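Local coordinates for protein D-mannose isomerase (Marinomonas mediterranea, PDB 5X32) that catalyses the reversible isomerization of D-mannose to D-fructose and, less efficiently, acts on D-lyxose, but does not use D-glucose, at residues Met1-Pro4 with Ala5-Ser8; Val44-Pro47 with Asn48-His51; Tyr141-Leu144 with Glu145-Trp149; Glu159-Asp163 with Trp164-Ser168; Lys335-Leu338 with Thr339-Phe343. One frame throughout, in Å; residues are numbered along the deposited sequence.

The five contacts are local and follow one another along the chain; none nests in or crosses another. Interaction 1 closes a turn at the N terminus, just before helix 9-23. Interaction 2 closes the loop that leads into edge strand 49-51. Interaction 3 finishes helix 133-147, and interaction 4 turns the chain at the end of strand 155-160. These two touch: Phe148 and His147 pack on Ile160, and Leu143 and His147 on Trp164. Interaction 5 lies within helix 331-347. It touches interaction 1, so the N-terminal segment is tied to a helix more than 300 residues later. Interactions 1 and 5 lie across the chain's centre from interactions 3 and 4.

Interaction 1: Met1-Pro4 with Ala5-Ser8; sequences MSYP and AFDS
Tyr3 and Pro4 lie in extended chain, a type I turn from Ala5 to Ser8 follows, and the Phe6 side chain lies against them. No hydrogen bond joins Met1-Pro4 to Ala5-Ser8; the contact is mainly apolar. Phe6 CG is anti to its carbonyl carbon (chi1 -64°), and the ring reaches back along the chain. Its tip atom CZ packs on Pro4 CD at 3.6 Å. The carbonyl oxygen of Pro4 sits over one face of the same ring, 3.5 Å above the plane and offset toward the rim. Beside it, Phe6 CE2 meets Tyr3 CB at 3.8 Å. The Tyr3 and Phe6 rings are inclined to each other at 49°. At the far end, Ser8 N bonds to Ala5 O at 3.0 Å and closes the turn. Ser8 OG reaches Ala5 O in the carbonyl plane, on a lone pair, at 2.6 Å. That hydroxyl also binds Phe11 N, so Ser8 is the N-cap of helix 9-23. The segment thus leads into helix 9-23 while lying on helix 331-347: Tyr3 OH bonds to Asn346 ND2, Pro4 touches Trp345, and the Phe6 ring meets that of Trp341 with planes about 15° apart.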
loop_
_atom_site.group_PDB
_atom_site.type_symbol
_atom_site.label_atom_id
_atom_site.label_comp_id
_atom_site.label_asym_id
_atom_site.label_seq_id
_atom_site.Cartn_x
_atom_site.Cartn_y
_atom_site.Cartn_z
ATOM N N MET A 1 -10.147 -24.797 19.300
ATOM C CA MET A 1 -9.445 -23.695 18.639
ATOM C C MET A 1 -7.932 -23.845 18.738
ATOM O O MET A 1 -7.354 -23.913 19.831
ATOM C CB MET A 1 -9.861 -22.350 19.230
ATOM C CG MET A 1 -9.685 -21.207 18.264
ATOM S SD MET A 1 -10.483 -21.562 16.676
ATOM C CE MET A 1 -10.018 -20.091 15.749
ATOM N N SER A 2 -7.284 -23.882 17.584
ATOM C CA SER A 2 -5.860 -24.152 17.545
ATOM C C SER A 2 -5.153 -22.970 16.879
ATOM O O SER A 2 -3.938 -22.955 16.687
ATOM C CB SER A 2 -5.581 -25.466 16.833
ATOM O OG SER A 2 -5.298 -25.230 15.474
ATOM N N TYR A 3 -5.959 -21.992 16.505
ATOM C CA TYR A 3 -5.502 -20.786 15.852
ATOM C C TYR A 3 -5.866 -19.645 16.772
ATOM O O TYR A 3 -6.681 -19.817 17.675
ATOM C CB TYR A 3 -6.158 -20.589 14.483
ATOM C CG TYR A 3 -5.587 -21.403 13.348
ATOM C CD1 TYR A 3 -4.347 -21.093 12.797
ATOM C CD2 TYR A 3 -6.306 -22.458 12.801
ATOM C CE1 TYR A 3 -3.824 -21.829 11.748
ATOM C CE2 TYR A 3 -5.801 -23.197 11.753
ATOM C CZ TYR A 3 -4.564 -22.879 11.226
ATOM O OH TYR A 3 -4.067 -23.622 10.180
ATOM N N PRO A 4 -5.236 -18.479 16.576
ATOM C CA PRO A 4 -5.715 -17.279 17.266
ATOM C C PRO A 4 -7.055 -16.813 16.695
ATOM O O PRO A 4 -7.426 -17.204 15.583
ATOM C CB PRO A 4 -4.634 -16.238 16.972
ATOM C CG PRO A 4 -3.494 -16.975 16.357
ATOM C CD PRO A 4 -4.003 -18.241 15.806
ATOM N N ALA A 5 -7.771 -15.984 17.446
ATOM C CA ALA A 5 -9.006 -15.411 16.949
ATOM C C ALA A 5 -8.637 -14.250 16.035
ATOM O O ALA A 5 -8.410 -13.130 16.506
ATOM C CB ALA A 5 -9.883 -14.947 18.093
ATOM N N PHE A 6 -8.615 -14.511 14.726
ATOM C CA PHE A 6 -8.079 -13.540 13.783
ATOM C C PHE A 6 -8.987 -12.352 13.643
ATOM O O PHE A 6 -8.557 -11.296 13.175
ATOM C CB PHE A 6 -7.842 -14.165 12.419
ATOM C CG PHE A 6 -6.810 -15.237 12.424
ATOM C CD1 PHE A 6 -5.473 -14.920 12.676
ATOM C CD2 PHE A 6 -7.155 -16.554 12.169
ATOM C CE1 PHE A 6 -4.501 -15.904 12.679
ATOM C CE2 PHE A 6 -6.191 -17.543 12.170
ATOM C CZ PHE A 6 -4.856 -17.221 12.428
ATOM N N ASP A 7 -10.235 -12.518 14.073
ATOM C CA ASP A 7 -11.197 -11.427 14.039
ATOM C C ASP A 7 -11.332 -10.677 15.379
ATOM O O ASP A 7 -12.269 -9.891 15.553
ATOM C CB ASP A 7 -12.552 -11.957 13.570
ATOM C CG ASP A 7 -13.076 -13.095 14.434
ATOM O OD1 ASP A 7 -12.267 -13.956 14.835
ATOM O OD2 ASP A 7 -14.306 -13.166 14.660
ATOM N N SER A 8 -10.409 -10.906 16.317
ATOM C CA SER A 8 -10.476 -10.250 17.633
ATOM C C SER A 8 -9.612 -8.992 17.717
ATOM O O SER A 8 -8.543 -8.919 17.115
ATOM C CB SER A 8 -10.094 -11.232 18.756
ATOM O OG SER A 8 -8.750 -11.671 18.674
#

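Interaction 2: Val44-Pro47 with Asn48-His51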
loop_
_atom_site.group_PDB
_atom_site.type_symbol
_atom_site.label_atom_id
_atom_site.label_comp_id
_atom_site.label_asym_id
_atom_site.label_seq_id
_atom_site.Cartn_x
_atom_site.Cartn_y
_atom_site.Cartn_z
ATOM N N VAL A 44 20.273 -4.763 10.225
ATOM C CA VAL A 44 20.282 -3.883 9.075
ATOM C C VAL A 44 21.360 -4.429 8.157
ATOM O O VAL A 44 22.474 -4.636 8.592
ATOM C CB VAL A 44 20.570 -2.422 9.434
ATOM C CG1 VAL A 44 20.549 -1.567 8.155
ATOM C CG2 VAL A 44 19.550 -1.901 10.457
ATOM N N TYR A 45 21.041 -4.697 6.897
ATOM C CA TYR A 45 22.046 -5.260 6.005
ATOM C C TYR A 45 22.439 -4.288 4.893
ATOM O O TYR A 45 23.275 -4.607 4.045
ATOM C CB TYR A 45 21.565 -6.591 5.420
ATOM C CG TYR A 45 20.477 -6.547 4.350
ATOM C CD1 TYR A 45 20.811 -6.478 2.999
ATOM C CD2 TYR A 45 19.127 -6.650 4.686
ATOM C CE1 TYR A 45 19.854 -6.470 2.026
ATOM C CE2 TYR A 45 18.148 -6.647 3.705
ATOM C CZ TYR A 45 18.517 -6.559 2.370
ATOM O OH TYR A 45 17.551 -6.551 1.370
ATOM N N ASP A 46 21.839 -3.099 4.912
ATOM C CA ASP A 46 22.268 -1.988 4.062
ATOM C C ASP A 46 21.757 -0.692 4.689
ATOM O O ASP A 46 20.596 -0.297 4.441
ATOM C CB ASP A 46 21.725 -2.145 2.637
ATOM C CG ASP A 46 22.146 -1.013 1.712
ATOM O OD1 ASP A 46 22.523 0.081 2.207
ATOM O OD2 ASP A 46 22.073 -1.214 0.472
ATOM N N PRO A 47 22.646 0.021 5.422
ATOM C CA PRO A 47 22.301 1.204 6.228
ATOM C C PRO A 47 22.366 2.502 5.442
ATOM O O PRO A 47 21.912 3.544 5.919
ATOM C CB PRO A 47 23.379 1.211 7.305
ATOM C CG PRO A 47 24.566 0.633 6.614
ATOM C CD PRO A 47 24.029 -0.424 5.674
ATOM N N ASN A 48 22.849 2.432 4.213
ATOM C CA ASN A 48 22.998 3.644 3.445
ATOM C C ASN A 48 21.895 3.888 2.435
ATOM O O ASN A 48 21.297 4.953 2.419
ATOM C CB ASN A 48 24.343 3.615 2.720
ATOM C CG ASN A 48 25.512 3.567 3.676
ATOM O OD1 ASN A 48 25.524 4.264 4.702
ATOM N ND2 ASN A 48 26.508 2.762 3.343
ATOM N N THR A 49 21.575 2.880 1.640
ATOM C CA THR A 49 20.604 3.079 0.587
ATOM C C THR A 49 19.219 3.336 1.147
ATOM O O THR A 49 18.718 2.596 1.982
ATOM C CB THR A 49 20.585 1.880 -0.345
ATOM O OG1 THR A 49 21.899 1.709 -0.881
ATOM C CG2 THR A 49 19.608 2.097 -1.496
ATOM N N ARG A 50 18.608 4.408 0.674
ATOM C CA ARG A 50 17.271 4.747 1.096
ATOM C C ARG A 50 16.364 5.126 -0.045
ATOM O O ARG A 50 16.771 5.745 -1.041
ATOM C CB ARG A 50 17.301 5.840 2.154
ATOM C CG ARG A 50 17.737 5.241 3.464
ATOM C CD ARG A 50 18.306 6.214 4.420
ATOM N NE ARG A 50 19.299 5.552 5.260
ATOM C CZ ARG A 50 19.491 5.846 6.535
ATOM N NH1 ARG A 50 18.737 6.767 7.119
ATOM N NH2 ARG A 50 20.417 5.200 7.224
ATOM N N HIS A 51 15.114 4.722 0.132
ATOM C CA HIS A 51 14.103 4.859 -0.898
ATOM C C HIS A 51 12.932 5.648 -0.358
ATOM O O HIS A 51 12.500 5.447 0.782
ATOM C CB HIS A 51 13.634 3.483 -1.370
ATOM C CG HIS A 51 12.855 3.513 -2.642
ATOM N ND1 HIS A 51 11.614 4.104 -2.742
ATOM C CD2 HIS A 51 13.134 3.009 -3.867
ATOM C CE1 HIS A 51 11.174 3.991 -3.982
ATOM N NE2 HIS A 51 12.073 3.325 -4.684
#
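Asp46 takes hold of the two residues that follow Pro47 by their backbone nitrogens. Both bonds end on one carboxylate oxygen. Asp46 OD1 accepts Thr49 N at 3.0 Å, nearly straight at 169°, from above the carboxylate plane. Asn48 N meets Asp46 OD1 at 3.1 Å, nearly along its C-O axis; this second bond is more bent. With its CG opposite the backbone N (chi1 -180°), Asp46 carries the carboxylate forward to both donors. Between side chains there is one weak bond, from Thr49 OG1 to Asp46 OD2 at 3.2 Å. A guanidinium grips a carbonyl: Arg50 NH2 meets Pro47 O at 2.6 Å, with the oxygen in the guanidinium plane. Arg50 NE adds a weak bond to it. NH2 also makes a salt bridge to Asp29, and the backbone of Arg50 pairs with Leu100 on strand 99-101. The contact is thus almost wholly polar: a carboxylate holds backbone N-H groups, and a buried guanidinium, its charge probably balanced by Asp29, ties down the carbonyl of Pro47.

Interaction 3: Tyr141-Leu144 with Glu145-Trp149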
loop_
_atom_site.group_PDB
_atom_site.type_symbol
_atom_site.label_atom_id
_atom_site.label_comp_id
_atom_site.label_asym_id
_atom_site.label_seq_id
_atom_site.Cartn_x
_atom_site.Cartn_y
_atom_site.Cartn_z
ATOM N N TYR A 141 -0.320 18.142 -3.593
ATOM C CA TYR A 141 -1.427 17.937 -4.507
ATOM C C TYR A 141 -1.252 18.836 -5.739
ATOM O O TYR A 141 -1.416 18.372 -6.873
ATOM C CB TYR A 141 -2.772 18.207 -3.805
ATOM C CG TYR A 141 -3.962 17.914 -4.681
ATOM C CD1 TYR A 141 -4.492 18.887 -5.513
ATOM C CD2 TYR A 141 -4.545 16.654 -4.697
ATOM C CE1 TYR A 141 -5.578 18.619 -6.321
ATOM C CE2 TYR A 141 -5.629 16.375 -5.495
ATOM C CZ TYR A 141 -6.145 17.357 -6.310
ATOM O OH TYR A 141 -7.229 17.082 -7.124
ATOM N N ASP A 142 -0.821 20.084 -5.541
ATOM C CA ASP A 142 -0.747 20.969 -6.694
ATOM C C ASP A 142 0.452 20.649 -7.564
ATOM O O ASP A 142 0.352 20.759 -8.795
ATOM C CB ASP A 142 -0.716 22.445 -6.275
ATOM C CG ASP A 142 -1.775 22.781 -5.252
ATOM O OD1 ASP A 142 -2.982 22.572 -5.539
ATOM O OD2 ASP A 142 -1.412 23.351 -4.208
ATOM N N LEU A 143 1.523 20.135 -6.955
ATOM C CA LEU A 143 2.650 19.663 -7.738
ATOM C C LEU A 143 2.152 18.604 -8.705
ATOM O O LEU A 143 2.533 18.582 -9.878
ATOM C CB LEU A 143 3.728 19.098 -6.831
ATOM C CG LEU A 143 4.871 18.372 -7.535
ATOM C CD1 LEU A 143 5.672 19.301 -8.414
ATOM C CD2 LEU A 143 5.787 17.756 -6.498
ATOM N N LEU A 144 1.196 17.811 -8.234
ATOM C CA LEU A 144 0.725 16.683 -9.002
ATOM C C LEU A 144 -0.200 17.230 -10.065
ATOM O O LEU A 144 -0.069 16.891 -11.254
ATOM C CB LEU A 144 0.027 15.707 -8.053
ATOM C CG LEU A 144 0.880 14.574 -7.481
ATOM C CD1 LEU A 144 0.258 14.035 -6.223
ATOM C CD2 LEU A 144 0.998 13.463 -8.521
ATOM N N GLU A 145 -1.024 18.192 -9.654
ATOM C CA GLU A 145 -2.005 18.773 -10.561
ATOM C C GLU A 145 -1.289 19.385 -11.746
ATOM O O GLU A 145 -1.677 19.198 -12.905
ATOM C CB GLU A 145 -2.868 19.815 -9.841
ATOM C CG GLU A 145 -4.285 19.931 -10.397
ATOM C CD GLU A 145 -5.092 18.638 -10.278
ATOM O OE1 GLU A 145 -6.144 18.537 -10.954
ATOM O OE2 GLU A 145 -4.693 17.727 -9.505
ATOM N N THR A 146 -0.220 20.109 -11.425
ATOM C CA THR A 146 0.566 20.826 -12.407
ATOM C C THR A 146 1.306 19.868 -13.322
ATOM O O THR A 146 1.422 20.116 -14.519
ATOM C CB THR A 146 1.558 21.745 -11.738
ATOM O OG1 THR A 146 0.844 22.739 -11.002
ATOM C CG2 THR A 146 2.449 22.405 -12.769
ATOM N N HIS A 147 1.814 18.770 -12.775
ATOM C CA HIS A 147 2.724 17.976 -13.589
ATOM C C HIS A 147 2.214 16.584 -13.975
ATOM O O HIS A 147 2.631 16.046 -14.997
ATOM C CB HIS A 147 4.077 17.859 -12.880
ATOM C CG HIS A 147 4.852 19.142 -12.817
ATOM N ND1 HIS A 147 5.030 19.850 -11.647
ATOM C CD2 HIS A 147 5.564 19.800 -13.762
ATOM C CE1 HIS A 147 5.775 20.917 -11.884
ATOM N NE2 HIS A 147 6.115 20.906 -13.160
ATOM N N PHE A 148 1.336 15.985 -13.172
ATOM C CA PHE A 148 0.951 14.589 -13.407
ATOM C C PHE A 148 -0.505 14.429 -13.807
ATOM O O PHE A 148 -0.859 13.480 -14.509
ATOM C CB PHE A 148 1.229 13.722 -12.175
ATOM C CG PHE A 148 2.676 13.547 -11.890
ATOM C CD1 PHE A 148 3.357 12.441 -12.371
ATOM C CD2 PHE A 148 3.375 14.512 -11.166
ATOM C CE1 PHE A 148 4.718 12.291 -12.122
ATOM C CE2 PHE A 148 4.726 14.373 -10.916
ATOM C CZ PHE A 148 5.403 13.264 -11.390
ATOM N N TRP A 149 -1.349 15.347 -13.349
ATOM C CA TRP A 149 -2.772 15.217 -13.585
ATOM C C TRP A 149 -3.079 15.290 -15.071
ATOM O O TRP A 149 -2.624 16.181 -15.764
ATOM C CB TRP A 149 -3.550 16.287 -12.829
ATOM C CG TRP A 149 -5.017 16.178 -13.058
ATOM C CD1 TRP A 149 -5.837 17.151 -13.530
ATOM C CD2 TRP A 149 -5.843 15.023 -12.846
ATOM N NE1 TRP A 149 -7.125 16.686 -13.622
ATOM C CE2 TRP A 149 -7.158 15.382 -13.206
ATOM C CE3 TRP A 149 -5.603 13.725 -12.379
ATOM C CZ2 TRP A 149 -8.233 14.490 -13.118
ATOM C CZ3 TRP A 149 -6.676 12.839 -12.296
ATOM C CH2 TRP A 149 -7.973 13.234 -12.656
#
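Leu144 meets Phe148, four residues on and just past the helix end: CD2 of the leucine lies 3.7 Å from Phe148 CB and equally near CD2 of the ring. Leu143 CD1 comes to 3.3 Å from His147 ND1, and ND1 makes a weak bond to Leu143 O. Tyr141 and Glu145 run alongside each other in the same direction. Their ring and carboxylate planes are only 9° apart, and Glu145 OE2 is 3.4 Å from Tyr141 CE1. The glutamate chain bends at chi2 (61°), and its carboxylate lies alongside the tyrosine ring. Its OE1 forms a salt bridge with Arg198 of helix 193-212. Thr146 OG1 returns to Asp142 O at 3.0 Å, from above the carbonyl plane. That oxygen also accepts Thr146 N. Leu144 O takes both Phe148 N and Trp149 N, the latter at 2.9 Å, where the helix gives way to strand 149-150. Around this last turn of helix 133-147, Leu144 packs on helices 112-127 and 173-190, and Tyr141 stands edge-to-face with Tyr195 of helix 193-212. Phe148 lies on Leu157 of strand 155-160, and the His147 ring stacks on Trp164.

Interaction 4: Glu159-Asp163 with Trp164-Ser168; sequences EISSD and WKTVS
An antiparallel hairpin-like return at the end of strand 155-160 brings Ile160 opposite Val167. They form a single bridge, as a non-hydrogen-bonded pair. The flanking bonds run from Ser168 N to Glu159 O at 3.0 Å and from Ser161 N to Thr166 O at 3.1 Å. A type I turn spans Ser161 to Trp164 and is closed by Trp164 N to Ser161 O. Trp164 itself takes a left-handed backbone conformation (phi 79°). Ile160 CD1 meets its indole at the edge, 4.0 Å from Trp164 CZ3. Ser162 O lies over one indole face. The side chains of Ile160 and Val167 run alongside each other, with Ile160 CG1 4.1 Å from Val167 CG2. Beyond the bridge, Glu159 CG rests on Ser168 CB at 3.4 Å. Bonds from Thr166 N to Ser161 OG and from Lys165 N to Asp163 OD2 are doubtful. A type I turn ending on a residue in the left-handed conformation makes this a hairpin-like turn at the protein surface, bridged at one pair only.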
loop_
_atom_site.group_PDB
_atom_site.type_symbol
_atom_site.label_atom_id
_atom_site.label_comp_id
_atom_site.label_asym_id
_atom_site.label_seq_id
_atom_site.Cartn_x
_atom_site.Cartn_y
_atom_site.Cartn_z
ATOM N N GLU A 159 5.528 8.805 -14.561
ATOM C CA GLU A 159 6.779 9.437 -14.185
ATOM C C GLU A 159 7.251 10.515 -15.157
ATOM O O GLU A 159 7.057 10.419 -16.374
ATOM C CB GLU A 159 7.866 8.380 -13.983
ATOM C CG GLU A 159 8.263 7.631 -15.220
ATOM C CD GLU A 159 9.646 7.036 -15.093
ATOM O OE1 GLU A 159 10.637 7.743 -15.399
ATOM O OE2 GLU A 159 9.739 5.867 -14.665
ATOM N N ILE A 160 7.848 11.549 -14.576
ATOM C CA ILE A 160 8.581 12.583 -15.297
ATOM C C ILE A 160 10.048 12.621 -14.830
ATOM O O ILE A 160 10.340 12.347 -13.664
ATOM C CB ILE A 160 7.931 13.965 -15.058
ATOM C CG1 ILE A 160 6.412 13.875 -15.241
ATOM C CG2 ILE A 160 8.547 15.027 -15.946
ATOM C CD1 ILE A 160 5.638 14.902 -14.442
ATOM N N SER A 161 10.967 13.009 -15.709
ATOM C CA SER A 161 12.381 13.028 -15.343
ATOM C C SER A 161 12.646 14.109 -14.291
ATOM O O SER A 161 11.751 14.880 -13.954
ATOM C CB SER A 161 13.245 13.259 -16.576
ATOM O OG SER A 161 12.936 14.509 -17.159
ATOM N N SER A 162 13.862 14.149 -13.751
ATOM C CA SER A 162 14.170 15.094 -12.668
ATOM C C SER A 162 14.074 16.561 -13.093
ATOM O O SER A 162 13.635 17.401 -12.308
ATOM C CB SER A 162 15.569 14.830 -12.094
ATOM O OG SER A 162 16.518 14.598 -13.120
ATOM N N ASP A 163 14.466 16.849 -14.336
ATOM C CA ASP A 163 14.412 18.206 -14.908
ATOM C C ASP A 163 12.983 18.734 -15.098
ATOM O O ASP A 163 12.789 19.936 -15.298
ATOM C CB ASP A 163 15.200 18.267 -16.229
ATOM C CG ASP A 163 14.750 17.231 -17.247
ATOM O OD1 ASP A 163 15.557 16.921 -18.153
ATOM O OD2 ASP A 163 13.616 16.706 -17.140
ATOM N N TRP A 164 12.019 17.809 -15.077
ATOM C CA TRP A 164 10.587 18.021 -15.352
ATOM C C TRP A 164 10.293 18.099 -16.848
ATOM O O TRP A 164 9.213 18.542 -17.239
ATOM C CB TRP A 164 10.059 19.294 -14.684
ATOM C CG TRP A 164 9.977 19.276 -13.193
ATOM C CD1 TRP A 164 10.622 20.128 -12.341
ATOM C CD2 TRP A 164 9.165 18.427 -12.369
ATOM N NE1 TRP A 164 10.293 19.840 -11.042
ATOM C CE2 TRP A 164 9.399 18.803 -11.029
ATOM C CE3 TRP A 164 8.282 17.382 -12.628
ATOM C CZ2 TRP A 164 8.778 18.167 -9.953
ATOM C CZ3 TRP A 164 7.666 16.750 -11.558
ATOM C CH2 TRP A 164 7.918 17.147 -10.239
ATOM N N LYS A 165 11.215 17.634 -17.684
ATOM C CA LYS A 165 11.093 17.914 -19.115
ATOM C C LYS A 165 10.716 16.717 -19.967
ATOM O O LYS A 165 10.052 16.875 -20.989
ATOM C CB LYS A 165 12.390 18.511 -19.677
ATOM C CG LYS A 165 12.833 19.814 -19.055
ATOM C CD LYS A 165 14.258 20.166 -19.486
ATOM C CE LYS A 165 14.733 19.372 -20.713
ATOM N NZ LYS A 165 16.023 19.928 -21.253
ATOM N N THR A 166 11.151 15.529 -19.566
ATOM C CA THR A 166 10.847 14.329 -20.338
ATOM C C THR A 166 9.760 13.485 -19.681
ATOM O O THR A 166 9.992 12.858 -18.651
ATOM C CB THR A 166 12.101 13.449 -20.523
ATOM O OG1 THR A 166 13.137 14.211 -21.153
ATOM C CG2 THR A 166 11.784 12.223 -21.359
ATOM N N VAL A 167 8.578 13.444 -20.285
ATOM C CA VAL A 167 7.495 12.648 -19.720
ATOM C C VAL A 167 7.551 11.225 -20.264
ATOM O O VAL A 167 7.738 10.997 -21.457
ATOM C CB VAL A 167 6.106 13.271 -20.010
ATOM C CG1 VAL A 167 5.000 12.304 -19.627
ATOM C CG2 VAL A 167 5.950 14.592 -19.249
ATOM N N SER A 168 7.401 10.263 -19.370
ATOM C CA SER A 168 7.393 8.872 -19.776
ATOM C C SER A 168 6.109 8.554 -20.528
ATOM O O SER A 168 5.035 9.013 -20.141
ATOM C CB SER A 168 7.536 7.961 -18.561
ATOM O OG SER A 168 7.921 6.661 -18.960
#

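Interaction 5: Lys335-Leu338 with Thr339-Phe343; sequences KQYL and TLWEF
Tyr337 and Trp341, one turn apart on helix 331-347, form an offset edge-to-face pair. The helix belongs to the (alpha/alpha)6 barrel of the N-acylglucosamine 2-epimerase family. The two side chains leave the helix in the same direction, with ring planes at 70°. Trp341 CD1 sits over one face of the tyrosine ring, toward its rim and 3.3 Å from Tyr337 CZ. Tyr337 CG anti to the backbone N (chi1 175°) brings the ring alongside the indole. This side is tightly packed. Tyr337 OH bonds to Phe6 O of the N-terminal segment, Trp341 meets Phe11 and His15 edge-to-face, and Leu340 packs on Phe318 and Tyr283. The Trp341 side chain is about 11 Å from that of His380, an active-site proton donor/acceptor by similarity. The other side is looser. Lys335 is exposed and turns its amine back to Glu331 O. Leu338 and Glu342 are partly exposed, though Glu342 touches Tyr3. Between these sides, Thr339 OG1 donates to Gln336 O in a very short bond of doubtful length and also bonds to Tyr283 OH. Along the helix backbone, Trp341 N meets Tyr337 O at 3.0 Å, almost straight at 171°.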
loop_
_atom_site.group_PDB
_atom_site.type_symbol
_atom_site.label_atom_id
_atom_site.label_comp_id
_atom_site.label_asym_id
_atom_site.label_seq_id
_atom_site.Cartn_x
_atom_site.Cartn_y
_atom_site.Cartn_z
ATOM N N LYS A 335 -15.170 -16.719 6.044
ATOM C CA LYS A 335 -14.387 -17.942 5.910
ATOM C C LYS A 335 -13.097 -17.710 5.138
ATOM O O LYS A 335 -12.057 -18.309 5.453
ATOM C CB LYS A 335 -15.200 -19.037 5.252
ATOM C CG LYS A 335 -15.972 -19.848 6.269
ATOM C CD LYS A 335 -16.720 -21.016 5.648
ATOM C CE LYS A 335 -18.029 -20.530 5.116
ATOM N NZ LYS A 335 -18.705 -19.832 6.245
ATOM N N GLN A 336 -13.159 -16.851 4.124
ATOM C CA GLN A 336 -11.984 -16.596 3.299
ATOM C C GLN A 336 -10.947 -15.753 4.035
ATOM O O GLN A 336 -9.743 -15.920 3.849
ATOM C CB GLN A 336 -12.394 -15.933 1.993
ATOM C CG GLN A 336 -12.928 -16.927 1.000
ATOM C CD GLN A 336 -13.628 -16.270 -0.158
ATOM O OE1 GLN A 336 -14.225 -15.200 -0.011
ATOM N NE2 GLN A 336 -13.518 -16.875 -1.333
ATOM N N TYR A 337 -11.445 -14.832 4.846
ATOM C CA TYR A 337 -10.656 -14.066 5.787
ATOM C C TYR A 337 -9.854 -15.020 6.691
ATOM O O TYR A 337 -8.622 -14.863 6.882
ATOM C CB TYR A 337 -11.586 -13.153 6.593
ATOM C CG TYR A 337 -10.914 -12.393 7.693
ATOM C CD1 TYR A 337 -10.209 -11.226 7.414
ATOM C CD2 TYR A 337 -11.015 -12.797 9.011
ATOM C CE1 TYR A 337 -9.583 -10.511 8.409
ATOM C CE2 TYR A 337 -10.393 -12.083 10.028
ATOM C CZ TYR A 337 -9.678 -10.938 9.716
ATOM O OH TYR A 337 -9.053 -10.207 10.705
ATOM N N LEU A 338 -10.554 -16.017 7.241
ATOM C CA LEU A 338 -9.895 -17.014 8.089
ATOM C C LEU A 338 -8.874 -17.832 7.303
ATOM O O LEU A 338 -7.834 -18.191 7.840
ATOM C CB LEU A 338 -10.912 -17.941 8.752
ATOM C CG LEU A 338 -11.757 -17.209 9.795
ATOM C CD1 LEU A 338 -12.706 -18.167 10.472
ATOM C CD2 LEU A 338 -10.886 -16.454 10.815
ATOM N N THR A 339 -9.177 -18.171 6.052
ATOM C CA THR A 339 -8.203 -18.932 5.263
ATOM C C THR A 339 -6.931 -18.119 5.015
ATOM O O THR A 339 -5.816 -18.637 5.092
ATOM C CB THR A 339 -8.789 -19.409 3.918
ATOM O OG1 THR A 339 -9.302 -18.285 3.197
ATOM C CG2 THR A 339 -9.907 -20.399 4.169
ATOM N N LEU A 340 -7.098 -16.840 4.709
ATOM C CA LEU A 340 -5.956 -15.981 4.431
ATOM C C LEU A 340 -5.099 -15.780 5.679
ATOM O O LEU A 340 -3.868 -15.869 5.619
ATOM C CB LEU A 340 -6.431 -14.647 3.866
ATOM C CG LEU A 340 -6.984 -14.792 2.448
ATOM C CD1 LEU A 340 -7.884 -13.620 2.086
ATOM C CD2 LEU A 340 -5.819 -14.907 1.466
ATOM N N TRP A 341 -5.750 -15.542 6.814
ATOM C CA TRP A 341 -5.012 -15.472 8.065
ATOM C C TRP A 341 -4.335 -16.808 8.421
ATOM O O TRP A 341 -3.218 -16.814 8.927
ATOM C CB TRP A 341 -5.923 -15.026 9.206
ATOM C CG TRP A 341 -5.898 -13.549 9.429
ATOM C CD1 TRP A 341 -6.900 -12.664 9.146
ATOM C CD2 TRP A 341 -4.807 -12.765 9.964
ATOM N NE1 TRP A 341 -6.507 -11.381 9.473
ATOM C CE2 TRP A 341 -5.231 -11.416 9.979
ATOM C CE3 TRP A 341 -3.522 -13.075 10.444
ATOM C CZ2 TRP A 341 -4.416 -10.377 10.450
ATOM C CZ3 TRP A 341 -2.706 -12.025 10.910
ATOM C CH2 TRP A 341 -3.161 -10.702 10.906
ATOM N N GLU A 342 -5.001 -17.934 8.183
ATOM C CA GLU A 342 -4.396 -19.228 8.507
ATOM C C GLU A 342 -3.128 -19.424 7.698
ATOM O O GLU A 342 -2.064 -19.697 8.263
ATOM C CB GLU A 342 -5.379 -20.373 8.280
ATOM C CG GLU A 342 -6.382 -20.487 9.417
ATOM C CD GLU A 342 -7.593 -21.361 9.087
ATOM O OE1 GLU A 342 -7.581 -22.070 8.049
ATOM O OE2 GLU A 342 -8.569 -21.316 9.870
ATOM N N PHE A 343 -3.223 -19.227 6.387
ATOM C CA PHE A 343 -2.035 -19.347 5.554
ATOM C C PHE A 343 -0.927 -18.414 6.057
ATOM O O PHE A 343 0.240 -18.817 6.152
ATOM C CB PHE A 343 -2.347 -19.014 4.094
ATOM C CG PHE A 343 -1.115 -18.875 3.240
ATOM C CD1 PHE A 343 -0.469 -19.988 2.741
ATOM C CD2 PHE A 343 -0.566 -17.626 2.988
ATOM C CE1 PHE A 343 0.672 -19.865 1.964
ATOM C CE2 PHE A 343 0.566 -17.500 2.215
ATOM C CZ PHE A 343 1.188 -18.628 1.704
#